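Transcriptional regulator, AsnC family (Agrobacterium tumefaciens str. C58, PDB 3I4P) probably binds specific DNA sequences through a winged helix-turn-helix domain to regulate transcription, and also binds calcium through its Lrp/AsnC-type domain. Local coordinates at residues A[85-88]-A[94-97]; A[105-110]-A[138-143]; A[111-116]-A[134-139]. One frame throughout, in Å; residues are numbered along the deposited sequence.

Contact 1 (A[85-88]-A[94-97]); sequences VVSE and EFYR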
loop_
_atom_site.group_PDB
_atom_site.type_symbol
_atom_site.label_atom_id
_atom_site.label_comp_id
_atom_site.label_asym_id
_atom_site.label_seq_id
_atom_site.Cartn_x
_atom_site.Cartn_y
_atom_site.Cartn_z
ATOM N N VAL A 85 9.224 16.238 -23.288
ATOM C CA VAL A 85 9.222 17.461 -22.464
ATOM C C VAL A 85 9.855 17.201 -21.099
ATOM O O VAL A 85 10.554 18.067 -20.579
ATOM C CB VAL A 85 7.822 18.162 -22.301
ATOM C CG1 VAL A 85 7.074 18.277 -23.655
ATOM C CG2 VAL A 85 6.998 17.498 -21.247
ATOM N N VAL A 86 9.636 16.024 -20.513
ATOM C CA VAL A 86 10.370 15.684 -19.282
ATOM C C VAL A 86 11.889 15.594 -19.549
ATOM O O VAL A 86 12.693 16.093 -18.754
ATOM C CB VAL A 86 9.822 14.425 -18.579
ATOM C CG1 VAL A 86 10.591 14.184 -17.288
ATOM C CG2 VAL A 86 8.322 14.620 -18.286
ATOM N N SER A 87 12.260 15.037 -20.702
ATOM C CA SER A 87 13.675 14.897 -21.093
ATOM C C SER A 87 14.414 16.214 -21.255
ATOM O O SER A 87 15.629 16.253 -21.073
ATOM C CB SER A 87 13.825 14.089 -22.385
ATOM O OG SER A 87 13.585 12.730 -22.119
ATOM N N GLU A 88 13.701 17.288 -21.588
ATOM C CA GLU A 88 14.378 18.562 -21.818
ATOM C C GLU A 88 14.891 19.159 -20.495
ATOM O O GLU A 88 15.809 19.962 -20.526
ATOM C CB GLU A 88 13.488 19.579 -22.574
ATOM C CG GLU A 88 13.313 19.313 -24.100
ATOM C CD GLU A 88 12.037 20.000 -24.708
ATOM O OE1 GLU A 88 11.725 21.163 -24.328
ATOM O OE2 GLU A 88 11.331 19.376 -25.556
ATOM N N GLU A 94 18.041 11.173 -15.174
ATOM C CA GLU A 94 17.722 9.810 -15.576
ATOM C C GLU A 94 16.236 9.711 -15.622
ATOM O O GLU A 94 15.558 10.305 -14.809
ATOM C CB GLU A 94 18.300 8.761 -14.606
ATOM C CG GLU A 94 19.776 8.755 -14.539
ATOM C CD GLU A 94 20.365 7.763 -13.493
ATOM O OE1 GLU A 94 19.782 6.691 -13.280
ATOM O OE2 GLU A 94 21.435 8.102 -12.931
ATOM N N PHE A 95 15.738 8.926 -16.561
ATOM C CA PHE A 95 14.301 8.883 -16.860
ATOM C C PHE A 95 13.990 7.533 -17.463
ATOM O O PHE A 95 14.545 7.172 -18.527
ATOM C CB PHE A 95 13.994 10.024 -17.835
ATOM C CG PHE A 95 12.554 10.155 -18.256
ATOM C CD1 PHE A 95 11.500 9.660 -17.504
ATOM C CD2 PHE A 95 12.258 10.877 -19.390
ATOM C CE1 PHE A 95 10.166 9.861 -17.909
ATOM C CE2 PHE A 95 10.931 11.052 -19.810
ATOM C CZ PHE A 95 9.888 10.558 -19.054
ATOM N N TYR A 96 13.122 6.786 -16.780
ATOM C CA TYR A 96 12.790 5.426 -17.172
ATOM C C TYR A 96 11.317 5.217 -17.237
ATOM O O TYR A 96 10.558 5.669 -16.359
ATOM C CB TYR A 96 13.333 4.376 -16.167
ATOM C CG TYR A 96 14.817 4.380 -16.060
ATOM C CD1 TYR A 96 15.602 3.558 -16.851
ATOM C CD2 TYR A 96 15.447 5.254 -15.197
ATOM C CE1 TYR A 96 16.960 3.598 -16.752
ATOM C CE2 TYR A 96 16.798 5.322 -15.120
ATOM C CZ TYR A 96 17.552 4.500 -15.887
ATOM O OH TYR A 96 18.917 4.593 -15.771
ATOM N N ARG A 97 10.927 4.469 -18.257
ATOM C CA ARG A 97 9.600 3.939 -18.354
ATOM C C ARG A 97 9.666 2.620 -17.612
ATOM O O ARG A 97 10.486 1.775 -17.941
ATOM C CB ARG A 97 9.181 3.767 -19.817
ATOM C CG ARG A 97 7.811 3.168 -19.966
ATOM C CD ARG A 97 7.208 3.433 -21.362
ATOM N NE ARG A 97 8.070 2.850 -22.386
ATOM C CZ ARG A 97 8.054 1.578 -22.760
ATOM N NH1 ARG A 97 7.195 0.721 -22.215
ATOM N NH2 ARG A 97 8.902 1.160 -23.697
#
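V86 lies over one face of the F95 ring. Its CG1 methyl sits 4.1 Å from the centroid of the F95 ring and only 14° off the ring normal, which meets the geometry of a CH-pi contact. The methyl is displaced a little toward the rim, on the CE2–CZ side, where V86 CB also comes within 3.8 Å of F95 CE2. The two side chains cross at about a right angle. With its CG1 anti to the backbone N (chi1 -177°), V86 presents that branch to the ring.

S87 reaches the same ring from a different direction. Its OG lies in the ring plane at the edge, 3.6 Å from F95 CD2, so the hydroxyl borders the rim and does not cover a face. That oxygen is hydrogen-bonded to S83 O, one turn earlier in the chain, and toward the phenyl edge it simply packs.

F95 is buried and its CB points toward the helix. Within the chain its ring also touches F82 and S83 of helix 76-88 and L106 of strand 104-110, while I141 of the second subunit packs on both S87 and F95. Residues 94-97 pair antiparallel with a strand of that subunit, which carries the sheet across the interface. A helix laid across one face of an antiparallel sheet, with an aromatic side chain of the strand that follows it buried beneath, is typical of the ferredoxin-like alpha/beta sandwich of Lrp/AsnC ligand-binding domains.

Contact 2 (A[105-110]-A[138-143]); sequences LLRVVV and MEQIKY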
loop_
_atom_site.group_PDB
_atom_site.type_symbol
_atom_site.label_atom_id
_atom_site.label_comp_id
_atom_site.label_asym_id
_atom_site.label_seq_id
_atom_site.Cartn_x
_atom_site.Cartn_y
_atom_site.Cartn_z
ATOM N N LEU A 105 9.922 6.464 -13.689
ATOM C CA LEU A 105 10.813 6.826 -12.600
ATOM C C LEU A 105 11.848 7.839 -13.117
ATOM O O LEU A 105 12.558 7.576 -14.102
ATOM C CB LEU A 105 11.483 5.599 -11.969
ATOM C CG LEU A 105 12.355 5.831 -10.715
ATOM C CD1 LEU A 105 11.556 6.439 -9.539
ATOM C CD2 LEU A 105 13.077 4.532 -10.272
ATOM N N LEU A 106 11.908 8.990 -12.442
ATOM C CA LEU A 106 12.923 10.016 -12.729
ATOM C C LEU A 106 13.895 10.123 -11.564
ATOM O O LEU A 106 13.498 9.975 -10.410
ATOM C CB LEU A 106 12.316 11.406 -12.956
ATOM C CG LEU A 106 11.306 11.770 -14.044
ATOM C CD1 LEU A 106 10.141 10.805 -14.162
ATOM C CD2 LEU A 106 10.780 13.230 -13.731
ATOM N N ARG A 107 15.156 10.375 -11.892
ATOM C CA ARG A 107 16.138 10.888 -10.932
ATOM C C ARG A 107 16.434 12.342 -11.234
ATOM O O ARG A 107 16.811 12.687 -12.367
ATOM C CB ARG A 107 17.452 10.129 -10.985
ATOM C CG ARG A 107 18.354 10.514 -9.852
ATOM C CD ARG A 107 19.524 9.548 -9.626
ATOM N NE ARG A 107 20.637 9.814 -10.527
ATOM C CZ ARG A 107 21.619 10.711 -10.362
ATOM N NH1 ARG A 107 22.556 10.811 -11.294
ATOM N NH2 ARG A 107 21.688 11.513 -9.322
ATOM N N VAL A 108 16.254 13.171 -10.213
ATOM C CA VAL A 108 16.335 14.632 -10.325
ATOM C C VAL A 108 17.406 15.093 -9.358
ATOM O O VAL A 108 17.499 14.575 -8.245
ATOM C CB VAL A 108 14.937 15.313 -9.989
ATOM C CG1 VAL A 108 15.051 16.856 -9.811
ATOM C CG2 VAL A 108 13.877 14.920 -11.054
ATOM N N VAL A 109 18.229 16.042 -9.791
ATOM C CA VAL A 109 19.244 16.657 -8.908
ATOM C C VAL A 109 19.019 18.201 -8.806
ATOM O O VAL A 109 18.725 18.894 -9.799
ATOM C CB VAL A 109 20.703 16.273 -9.338
ATOM C CG1 VAL A 109 20.913 14.706 -9.270
ATOM C CG2 VAL A 109 20.998 16.776 -10.719
ATOM N N VAL A 110 19.156 18.699 -7.574
ATOM C CA VAL A 110 18.887 20.082 -7.196
ATOM C C VAL A 110 19.737 20.361 -5.934
ATOM O O VAL A 110 20.233 19.414 -5.299
ATOM C CB VAL A 110 17.355 20.337 -6.918
ATOM C CG1 VAL A 110 16.542 20.333 -8.221
ATOM C CG2 VAL A 110 16.783 19.340 -5.911
HETATM N N MSE A 138 18.855 10.499 1.128
HETATM C CA MSE A 138 19.652 10.994 2.259
HETATM C C MSE A 138 21.140 10.977 1.967
HETATM O O MSE A 138 21.863 11.790 2.516
HETATM C CB MSE A 138 19.425 10.141 3.501
HETATM C CG MSE A 138 18.000 10.211 4.050
HETATM SE SE MSE A 138 17.585 12.022 4.584
HETATM C CE MSE A 138 16.753 12.561 2.928
ATOM N N GLU A 139 21.598 10.036 1.140
ATOM C CA GLU A 139 23.004 9.924 0.813
ATOM C C GLU A 139 23.157 9.202 -0.513
ATOM O O GLU A 139 22.438 8.261 -0.782
ATOM C CB GLU A 139 23.775 9.166 1.922
ATOM C CG GLU A 139 25.285 9.032 1.638
ATOM C CD GLU A 139 26.058 8.266 2.724
ATOM O OE1 GLU A 139 25.438 7.772 3.706
ATOM O OE2 GLU A 139 27.301 8.137 2.573
ATOM N N GLN A 140 24.097 9.660 -1.334
ATOM C CA GLN A 140 24.588 8.893 -2.473
ATOM C C GLN A 140 25.805 8.062 -2.054
ATOM O O GLN A 140 26.921 8.582 -1.952
ATOM C CB GLN A 140 24.942 9.831 -3.605
ATOM C CG GLN A 140 25.245 9.191 -4.936
ATOM C CD GLN A 140 25.604 10.280 -5.969
ATOM O OE1 GLN A 140 26.676 10.899 -5.878
ATOM N NE2 GLN A 140 24.697 10.518 -6.944
ATOM N N ILE A 141 25.578 6.770 -1.784
ATOM C CA ILE A 141 26.645 5.861 -1.329
ATOM C C ILE A 141 27.552 5.470 -2.479
ATOM O O ILE A 141 28.756 5.510 -2.339
ATOM C CB ILE A 141 26.101 4.571 -0.678
ATOM C CG1 ILE A 141 25.282 4.914 0.573
ATOM C CG2 ILE A 141 27.296 3.635 -0.320
ATOM C CD1 ILE A 141 24.282 3.870 0.960
ATOM N N LYS A 142 26.967 5.132 -3.628
ATOM C CA LYS A 142 27.747 4.848 -4.846
ATOM C C LYS A 142 27.079 5.504 -6.040
ATOM O O LYS A 142 25.882 5.416 -6.201
ATOM C CB LYS A 142 27.867 3.323 -5.091
ATOM C CG LYS A 142 28.708 2.921 -6.288
ATOM C CD LYS A 142 28.597 1.423 -6.510
ATOM C CE LYS A 142 29.615 0.856 -7.481
ATOM N NZ LYS A 142 29.390 -0.615 -7.678
ATOM N N TYR A 143 27.875 6.123 -6.893
ATOM C CA TYR A 143 27.433 6.505 -8.224
ATOM C C TYR A 143 28.586 6.339 -9.197
ATOM O O TYR A 143 29.569 7.062 -9.164
ATOM C CB TYR A 143 26.831 7.928 -8.272
ATOM C CG TYR A 143 26.593 8.439 -9.683
ATOM C CD1 TYR A 143 25.380 8.253 -10.326
ATOM C CD2 TYR A 143 27.583 9.107 -10.370
ATOM C CE1 TYR A 143 25.169 8.723 -11.634
ATOM C CE2 TYR A 143 27.391 9.580 -11.651
ATOM C CZ TYR A 143 26.183 9.382 -12.287
ATOM O OH TYR A 143 26.018 9.861 -13.562
HETATM O O HOH W 1 24.355 13.058 -8.796
HETATM O O HOH W 2 23.279 10.193 -13.999
#
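R107 and Y143 make the closest approach: R107 NH1 comes to 3.4 Å from Y143 CE1. The nitrogen meets the phenol ring obliquely, with the guanidinium and ring planes 53° apart. The amide of Q140 approaches the other terminal nitrogen, with R107 NH2 and Q140 NE2 4.0 Å apart. Both are N-H donors and too far apart to bond, and a water bridges them.

Two waters in all join what the side chains leave separate. One accepts from R107 NH2 at 3.1 Å and from Q140 NE2 at 3.2 Å, so a single oxygen serves two donors. The other accepts from R107 NH1 at 2.9 Å and from the Y143 OH at 2.8 Å. Both waters lie in the guanidinium plane, at its edge, and thereby help to fix the rotation of the group.

The second shell holds the arginine from its remaining nitrogen. R107 NE forms a salt bridge with E94 OE2 on the adjacent strand. The arginine chain runs out extended through chi2 and then bends at chi3 (82°), which brings NE to E94. E94 of the second subunit adds a long, weak ion pair to NE. Q140 NE2 is also hydrogen-bonded to Y96 OH of that subunit.

Strand 104-110 runs inside the sheet between strands 92-98 and 63-70, and R107 leaves it past T64, F66 and V93. L106, V108 and V110 of the same strand pack against helix 113-126, whereas E139, Q140, K142 and Y143, beyond the corner at 138, pair antiparallel with a strand of the second subunit.

Contact 3 (A[111-116]-A[134-139]); sequences PDIAAY and SAFAME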
loop_
_atom_site.group_PDB
_atom_site.type_symbol
_atom_site.label_atom_id
_atom_site.label_comp_id
_atom_site.label_asym_id
_atom_site.label_seq_id
_atom_site.Cartn_x
_atom_site.Cartn_y
_atom_site.Cartn_z
ATOM N N PRO A 111 19.907 21.655 -5.557
ATOM C CA PRO A 111 20.646 21.975 -4.307
ATOM C C PRO A 111 19.874 21.697 -3.011
ATOM O O PRO A 111 20.488 21.383 -1.982
ATOM C CB PRO A 111 20.928 23.477 -4.431
ATOM C CG PRO A 111 19.871 23.979 -5.395
ATOM C CD PRO A 111 19.667 22.857 -6.374
ATOM N N ASP A 112 18.551 21.818 -3.059
ATOM C CA ASP A 112 17.734 21.784 -1.830
ATOM C C ASP A 112 16.249 21.533 -2.123
ATOM O O ASP A 112 15.846 21.503 -3.289
ATOM C CB ASP A 112 17.926 23.068 -0.994
ATOM C CG ASP A 112 17.708 24.364 -1.793
ATOM O OD1 ASP A 112 16.888 24.407 -2.738
ATOM O OD2 ASP A 112 18.374 25.373 -1.440
ATOM N N ILE A 113 15.460 21.348 -1.059
ATOM C CA ILE A 113 14.019 21.139 -1.151
ATOM C C ILE A 113 13.324 22.281 -1.914
ATOM O O ILE A 113 12.512 22.023 -2.789
ATOM C CB ILE A 113 13.381 20.911 0.281
ATOM C CG1 ILE A 113 13.658 19.496 0.764
ATOM C CG2 ILE A 113 11.878 21.168 0.324
ATOM C CD1 ILE A 113 13.417 19.329 2.306
ATOM N N ALA A 114 13.654 23.532 -1.609
ATOM C CA ALA A 114 13.030 24.672 -2.299
ATOM C C ALA A 114 13.297 24.640 -3.814
ATOM O O ALA A 114 12.373 24.865 -4.586
ATOM C CB ALA A 114 13.458 26.018 -1.680
ATOM N N ALA A 115 14.541 24.340 -4.222
ATOM C CA ALA A 115 14.888 24.174 -5.645
ATOM C C ALA A 115 14.069 23.022 -6.261
ATOM O O ALA A 115 13.690 23.078 -7.406
ATOM C CB ALA A 115 16.402 23.903 -5.837
ATOM N N TYR A 116 13.804 21.977 -5.486
ATOM C CA TYR A 116 12.983 20.869 -5.967
ATOM C C TYR A 116 11.572 21.294 -6.148
ATOM O O TYR A 116 10.971 20.975 -7.168
ATOM C CB TYR A 116 12.979 19.625 -5.059
ATOM C CG TYR A 116 12.075 18.561 -5.647
ATOM C CD1 TYR A 116 12.459 17.873 -6.798
ATOM C CD2 TYR A 116 10.829 18.270 -5.095
ATOM C CE1 TYR A 116 11.637 16.910 -7.376
ATOM C CE2 TYR A 116 10.002 17.286 -5.669
ATOM C CZ TYR A 116 10.428 16.634 -6.806
ATOM O OH TYR A 116 9.673 15.700 -7.410
ATOM N N SER A 134 7.334 11.910 -4.914
ATOM C CA SER A 134 8.756 12.191 -4.821
ATOM C C SER A 134 9.367 11.585 -3.546
ATOM O O SER A 134 8.769 11.632 -2.478
ATOM C CB SER A 134 9.005 13.700 -4.871
ATOM O OG SER A 134 8.325 14.316 -5.977
ATOM N N ALA A 135 10.563 11.022 -3.672
ATOM C CA ALA A 135 11.345 10.483 -2.540
ATOM C C ALA A 135 12.786 11.055 -2.611
ATOM O O ALA A 135 13.499 10.862 -3.608
ATOM C CB ALA A 135 11.392 8.957 -2.590
ATOM N N PHE A 136 13.205 11.707 -1.535
ATOM C CA PHE A 136 14.526 12.320 -1.415
ATOM C C PHE A 136 15.545 11.346 -0.870
ATOM O O PHE A 136 15.318 10.712 0.170
ATOM C CB PHE A 136 14.471 13.539 -0.459
ATOM C CG PHE A 136 13.631 14.685 -0.993
ATOM C CD1 PHE A 136 14.216 15.749 -1.645
ATOM C CD2 PHE A 136 12.241 14.680 -0.835
ATOM C CE1 PHE A 136 13.426 16.804 -2.140
ATOM C CE2 PHE A 136 11.454 15.707 -1.326
ATOM C CZ PHE A 136 12.049 16.771 -1.997
ATOM N N ALA A 137 16.669 11.246 -1.577
ATOM C CA ALA A 137 17.844 10.531 -1.113
ATOM C C ALA A 137 18.464 11.262 0.098
ATOM O O ALA A 137 18.590 12.485 0.083
ATOM C CB ALA A 137 18.865 10.414 -2.256
HETATM N N MSE A 138 18.855 10.499 1.128
HETATM C CA MSE A 138 19.652 10.994 2.259
HETATM C C MSE A 138 21.140 10.977 1.967
HETATM O O MSE A 138 21.863 11.790 2.516
HETATM C CB MSE A 138 19.425 10.141 3.501
HETATM C CG MSE A 138 18.000 10.211 4.050
HETATM SE SE MSE A 138 17.585 12.022 4.584
HETATM C CE MSE A 138 16.753 12.561 2.928
ATOM N N GLU A 139 21.598 10.036 1.140
ATOM C CA GLU A 139 23.004 9.924 0.813
ATOM C C GLU A 139 23.157 9.202 -0.513
ATOM O O GLU A 139 22.438 8.261 -0.782
ATOM C CB GLU A 139 23.775 9.166 1.922
ATOM C CG GLU A 139 25.285 9.032 1.638
ATOM C CD GLU A 139 26.058 8.266 2.724
ATOM O OE1 GLU A 139 25.438 7.772 3.706
ATOM O OE2 GLU A 139 27.301 8.137 2.573
#
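Y116 and F136 form the tightly packed part of this contact, an offset edge-to-face pair in which the edge of F136 is directed at the face of Y116. The ring centroids are 5.3 Å apart and the planes stand at 79°, and the closest approach is F136 CZ to Y116 CD2 at 3.7 Å. Y116 CG is anti to the backbone N (chi1 179°), which carries the ring from the first turn of the helix down to the strand. At its far end the ring reaches S134, whose OG lies near the ring plane, at the edge. The modelled 2.4 Å between Y116 OH and S134 OG is very short for a hydrogen bond, and the serine oxygen is itself uncertain in place. The two hydroxyls are neighbours, but the precise length is doubtful.

The packing is lighter at I113, where CG1 touches F136 CE1 at 4.0 Å and the side chains cross at about a right angle. D112 and A114 belong to the looser side: D112 is partly exposed and A114 exposed, and neither packs on the strand. D112 instead serves the helix as its N-cap: its OD1 accepts from A115 N at 2.8 Å, with an N-H...O angle of 158°.

The side chain of S134 is about 4 Å from that of V132, a residue seen to bind calcium in this protein though not in this chain of the model; a bound calcium ion lies about 6 Å from the S134 side chain. F136 and I113 of the fourth subunit pack on F136, continuing the apolar cluster between chains. Within the chain, Y116 rests on V65, V67, V108 and V110, so the beginning of helix 113-126 is seated over strands 63-70 and 104-110 beside strand 131-143.

Overall arrangement
The three contacts lie in the Lrp/AsnC-type domain and reach one antiparallel sheet, ordered 92-98, 104-110, 63-70, 131-143. Contact 1 closes before the others open and meets contact 2 through adjacent strands 92-98 and 104-110. The centres of contacts 1 and 2 are 15 Å apart. Those of contacts 1 and 3 are 18 Å apart, with nearest atoms about 10 Å apart. Segment 105-110 leads directly into 111-116, and contacts 2 and 3, centres 9 Å apart, both end on strand 131-143, sharing M138 and E139 at its corner. Segments that build the fold, helix-on-sheet in contacts 1 and 3 and strand-to-strand in contact 2, also meet the second subunit.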